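Local coordinates for molybdenum ABC transporter, periplasmic molybdenum-binding protein (Vibrio cholerae, PDB 4RXL) that binds tungstate between its two lobes and probably delivers molybdate or tungstate to an ABC-type uptake transporter as its periplasmic solute-binding component, at residues A11-N16 against I169-D174; I195-A200 against F227-V232. All blocks are in the same frame, centred on the assembly; numbering follows the deposited sequence.

How the interactions relate
Interaction 1 contacts the tungstate; interaction 2 lies one shell further out, their centres about 11 Å apart. The polar connection is a probable hydrogen bond between Ser13 OG and Tyr197 OH (2.7 Å), which ties the serine that grips the anion to the aromatic pair of interaction 2. The side chain of Tyr197 stays about 5 Å from the tungstate at the nearest atoms, as a second-shell residue would. Packing adds further links: Phe229 CZ lies 3.6 Å from Ser13 O, and Thr173 CG2 approaches Phe227 O at 3.4 Å. The loop 227-232 therefore borders both segments of interaction 1, while strand 195-201 carries Tyr197 in the sheet that also includes strands 6-11 and 168-171.

Interaction 1. Residues A11-N16 against I169-D174; sequences ASSMTN and IVYKTD. With WO4 (tungstate(VI)ion), chain B.
Ser13 and Tyr171 meet close to the tungstate, Ser13 CB coming in obliquely beside CD2 of the tyrosine ring at 3.4 Å. Both residues hold the same anion through different oxygens. Tungstate O4 accepts from Ser13 N (2.8 Å, N-H...O angle 153°) and from Ser13 OG, the latter bond very short. Its O2 takes the hydroxyl of Tyr171, OH to O2 2.5 Å, and lies near the ring plane at the ring's edge. With chi1 at 55°, Ser13 OG sits between its own backbone N and carbonyl carbon, which lets hydroxyl and amide converge on one oxygen. This end is the tightly packed one.

Next to the ring contact the backbones stay close, and Asp174 OD1 reaches Ser13 CA at 3.7 Å, yet no direct hydrogen bond joins the segments. A single water makes the polar link on this looser side, donating to Ser13 O and to Asp174 OD1 (2.6 Å) and accepting from Thr173 OG1, which also hydrogen-bonds Asn84 ND2. Although water-mediated here, the contact remains buried. Asp174 also forms a salt bridge with Arg154, while its OD2 accepts from Tyr171 N (3.0 Å) on the anti side, 23° out of the carboxylate plane, linking the backbone of Tyr171, at the N-cap position, to the first turn of helix 172-177. Ser40 OG, Ala126 N and Val153 N also hydrogen-bond the tungstate. Backbone amides and hydroxyls converging on a tetrahedral oxyanion characterise the interlobe binding site of ModA-family periplasmic binding proteins.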
# COMPACT_ATOMS: atom_id res chain seq x y z
N ALA A 11 -6.05 3.20 0.24
CA ALA A 11 -4.85 2.85 -0.49
C ALA A 11 -5.06 1.62 -1.38
O ALA A 11 -5.69 0.62 -0.98
CB ALA A 11 -3.75 2.55 0.50
N SER A 12 -4.52 1.67 -2.57
CA SER A 12 -4.64 0.58 -3.48
C SER A 12 -4.22 -0.77 -2.91
O SER A 12 -4.82 -1.78 -3.26
CB SER A 12 -3.84 0.84 -4.73
OG SER A 12 -4.36 2.00 -5.40
N SER A 13 -3.22 -0.83 -2.04
CA SER A 13 -2.79 -2.11 -1.49
C SER A 13 -3.90 -2.73 -0.61
O SER A 13 -3.81 -3.90 -0.26
CB SER A 13 -1.48 -1.99 -0.67
OG SER A 13 -1.59 -1.01 0.35
N MET A 14 -4.87 -1.92 -0.19
CA MET A 14 -6.02 -2.40 0.60
C MET A 14 -7.21 -2.93 -0.22
O MET A 14 -8.22 -3.40 0.36
CB MET A 14 -6.46 -1.30 1.57
CG MET A 14 -5.70 -1.32 2.89
SD MET A 14 -6.30 -2.59 4.10
CE MET A 14 -5.08 -2.46 5.42
N THR A 15 -7.07 -2.95 -1.54
CA THR A 15 -8.19 -3.21 -2.44
C THR A 15 -8.89 -4.51 -2.05
O THR A 15 -10.10 -4.52 -1.80
CB THR A 15 -7.74 -3.30 -3.90
OG1 THR A 15 -7.28 -2.02 -4.30
CG2 THR A 15 -8.87 -3.74 -4.80
N ASN A 16 -8.15 -5.61 -2.01
CA ASN A 16 -8.76 -6.90 -1.83
C ASN A 16 -9.29 -7.11 -0.44
O ASN A 16 -10.39 -7.60 -0.28
CB ASN A 16 -7.85 -8.04 -2.25
CG ASN A 16 -7.44 -7.90 -3.69
OD1 ASN A 16 -6.54 -7.14 -4.01
ND2 ASN A 16 -8.12 -8.60 -4.56
N ILE A 169 8.99 -3.17 -6.88
CA ILE A 169 8.91 -3.09 -5.43
C ILE A 169 7.46 -2.84 -5.02
O ILE A 169 6.88 -1.83 -5.33
CB ILE A 169 9.87 -2.04 -4.84
CG1 ILE A 169 11.31 -2.43 -5.15
CG2 ILE A 169 9.67 -1.95 -3.33
CD1 ILE A 169 12.30 -1.32 -4.88
N VAL A 170 6.88 -3.80 -4.30
CA VAL A 170 5.52 -3.77 -3.89
C VAL A 170 5.43 -4.24 -2.44
O VAL A 170 6.45 -4.57 -1.82
CB VAL A 170 4.59 -4.60 -4.81
CG1 VAL A 170 4.61 -4.09 -6.24
CG2 VAL A 170 4.96 -6.07 -4.75
N TYR A 171 4.22 -4.29 -1.90
CA TYR A 171 4.04 -4.91 -0.59
C TYR A 171 3.94 -6.42 -0.68
O TYR A 171 3.57 -6.99 -1.72
CB TYR A 171 2.83 -4.35 0.13
CG TYR A 171 2.81 -2.85 0.23
CD1 TYR A 171 3.59 -2.22 1.17
CD2 TYR A 171 1.96 -2.07 -0.55
CE1 TYR A 171 3.56 -0.82 1.31
CE2 TYR A 171 1.90 -0.70 -0.41
CZ TYR A 171 2.69 -0.09 0.54
OH TYR A 171 2.73 1.26 0.65
N LYS A 172 4.27 -7.07 0.42
CA LYS A 172 4.12 -8.51 0.59
C LYS A 172 2.71 -8.95 0.22
O LYS A 172 2.53 -9.94 -0.48
CB LYS A 172 4.46 -8.91 2.04
CG LYS A 172 4.15 -10.34 2.43
CD LYS A 172 5.09 -11.33 1.80
CE LYS A 172 4.91 -12.70 2.44
NZ LYS A 172 5.13 -12.68 3.92
N THR A 173 1.71 -8.18 0.65
CA THR A 173 0.31 -8.53 0.38
C THR A 173 -0.02 -8.46 -1.10
O THR A 173 -0.87 -9.21 -1.58
CB THR A 173 -0.65 -7.64 1.17
OG1 THR A 173 -0.33 -6.29 0.87
CG2 THR A 173 -0.54 -7.89 2.67
N ASP A 174 0.65 -7.59 -1.86
CA ASP A 174 0.38 -7.48 -3.30
C ASP A 174 0.93 -8.73 -3.99
O ASP A 174 0.26 -9.35 -4.82
CB ASP A 174 1.03 -6.24 -3.90
CG ASP A 174 0.56 -4.95 -3.27
OD1 ASP A 174 -0.66 -4.74 -3.10
OD2 ASP A 174 1.44 -4.14 -2.96
W WO4 B . -0.36 2.61 -1.93
O1 WO4 B . -0.48 2.55 -3.94
O2 WO4 B . 1.54 2.59 -1.17
O3 WO4 B . -1.30 4.31 -1.26
O4 WO4 B . -1.30 0.96 -1.13
O HOH W 1 -1.99 -5.68 -1.10

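Interaction 2. Residues I195-A200 against F227-V232; sequences IRYPLA and FGFESV
Phe229 turns its edge onto the face of Tyr197, a T-shaped pair with ring planes at 84° and centroids 5.4 Å apart. The touching corner is Phe229 CE2, which comes within 3.7 Å of Tyr197 CZ and 3.8 Å of Tyr197 OH, so the contact falls at the hydroxyl end of the tyrosine. Each ring is swung to the side of its own backbone N (chi1 -69° for Tyr197, -71° for Phe229), and from there reaches across to the other. Tyr197 OH is hydrogen-bonded to Ser13 OG and to Asn84 ND2, contacts that would restrain the ring in this orientation.

A second, more peripheral contact sets Arg196 against Val232. The two chains run alongside one another, heading opposite ways, with Arg196 CD meeting Val232 CG1 at 3.8 Å. The bend at chi2 brings the arginine chain back over its own strand, where NH2 donates to Ile195 O (2.8 Å) from above the carbonyl plane.

Gly228, with positive phi, ends helix 218-226 in a Schellman motif and leads into the loop that presents Phe229. The arrangement packs a C-terminal loop against strand 195-201 of the mixed sheet, behind the anion pocket of a two-lobed periplasmic binding protein.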
# COMPACT_ATOMS: atom_id res chain seq x y z
N ILE A 195 5.85 0.01 7.89
CA ILE A 195 4.64 0.21 7.10
C ILE A 195 3.40 -0.02 7.95
O ILE A 195 3.21 -1.08 8.51
CB ILE A 195 4.61 -0.73 5.91
CG1 ILE A 195 5.85 -0.50 5.07
CG2 ILE A 195 3.33 -0.55 5.10
CD1 ILE A 195 6.20 -1.68 4.18
N ARG A 196 2.60 1.04 8.10
CA ARG A 196 1.45 1.04 8.98
C ARG A 196 0.32 1.75 8.25
O ARG A 196 0.55 2.74 7.54
CB ARG A 196 1.75 1.79 10.26
CG ARG A 196 2.90 1.22 11.07
CD ARG A 196 2.53 -0.07 11.77
NE ARG A 196 3.65 -0.59 12.57
CZ ARG A 196 4.64 -1.38 12.11
NH1 ARG A 196 5.59 -1.76 12.96
NH2 ARG A 196 4.70 -1.80 10.83
N TYR A 197 -0.89 1.20 8.38
CA TYR A 197 -2.10 1.70 7.75
C TYR A 197 -3.05 2.34 8.75
O TYR A 197 -3.75 1.64 9.45
CB TYR A 197 -2.88 0.54 7.10
CG TYR A 197 -2.22 -0.07 5.91
CD1 TYR A 197 -1.18 -0.93 6.06
CD2 TYR A 197 -2.66 0.20 4.59
CE1 TYR A 197 -0.54 -1.49 4.96
CE2 TYR A 197 -2.05 -0.38 3.50
CZ TYR A 197 -1.00 -1.24 3.69
OH TYR A 197 -0.35 -1.82 2.61
N PRO A 198 -3.07 3.65 8.82
CA PRO A 198 -4.09 4.28 9.65
C PRO A 198 -5.47 4.28 8.99
O PRO A 198 -5.61 4.36 7.78
CB PRO A 198 -3.61 5.72 9.79
CG PRO A 198 -2.75 5.95 8.62
CD PRO A 198 -2.13 4.63 8.24
N LEU A 199 -6.49 4.26 9.84
CA LEU A 199 -7.87 4.40 9.44
C LEU A 199 -8.34 5.70 10.06
O LEU A 199 -8.32 5.85 11.30
CB LEU A 199 -8.67 3.22 9.97
CG LEU A 199 -10.19 3.32 10.02
CD1 LEU A 199 -10.78 3.38 8.61
CD2 LEU A 199 -10.75 2.15 10.81
N ALA A 200 -8.74 6.64 9.21
CA ALA A 200 -9.22 7.94 9.65
C ALA A 200 -10.73 8.05 9.48
O ALA A 200 -11.27 7.75 8.41
CB ALA A 200 -8.51 9.03 8.87
N PHE A 227 -5.39 -12.12 4.27
CA PHE A 227 -4.88 -11.43 3.08
C PHE A 227 -3.40 -11.07 3.22
O PHE A 227 -2.81 -10.46 2.34
CB PHE A 227 -5.73 -10.20 2.77
CG PHE A 227 -7.05 -10.53 2.09
CD1 PHE A 227 -8.16 -10.89 2.81
CD2 PHE A 227 -7.15 -10.54 0.70
CE1 PHE A 227 -9.35 -11.25 2.20
CE2 PHE A 227 -8.35 -10.84 0.09
CZ PHE A 227 -9.44 -11.22 0.82
N GLY A 228 -2.79 -11.48 4.33
CA GLY A 228 -1.36 -11.37 4.50
C GLY A 228 -0.88 -10.15 5.26
O GLY A 228 0.33 -9.98 5.42
N PHE A 229 -1.80 -9.33 5.77
CA PHE A 229 -1.40 -8.18 6.55
C PHE A 229 -0.89 -8.62 7.91
O PHE A 229 -1.29 -9.65 8.44
CB PHE A 229 -2.54 -7.17 6.70
CG PHE A 229 -2.84 -6.46 5.42
CD1 PHE A 229 -3.73 -7.02 4.53
CD2 PHE A 229 -2.24 -5.27 5.10
CE1 PHE A 229 -4.00 -6.40 3.33
CE2 PHE A 229 -2.50 -4.65 3.90
CZ PHE A 229 -3.39 -5.23 3.02
N GLU A 230 -0.04 -7.79 8.49
CA GLU A 230 0.49 -8.01 9.84
C GLU A 230 -0.36 -7.28 10.86
O GLU A 230 -0.92 -6.23 10.56
CB GLU A 230 1.91 -7.47 9.98
CG GLU A 230 2.99 -8.12 9.14
CD GLU A 230 4.32 -7.38 9.27
OE1 GLU A 230 4.46 -6.54 10.20
OE2 GLU A 230 5.22 -7.62 8.44
N SER A 231 -0.42 -7.84 12.06
CA SER A 231 -1.06 -7.16 13.19
C SER A 231 -0.25 -5.97 13.70
O SER A 231 0.95 -5.84 13.44
CB SER A 231 -1.28 -8.15 14.34
OG SER A 231 -2.21 -7.63 15.26
N VAL A 232 -0.92 -5.09 14.43
CA VAL A 232 -0.22 -4.03 15.15
C VAL A 232 -0.57 -4.14 16.64
O VAL A 232 -1.72 -4.42 16.99
CB VAL A 232 -0.53 -2.64 14.60
CG1 VAL A 232 -0.04 -2.53 13.15
CG2 VAL A 232 -2.02 -2.33 14.67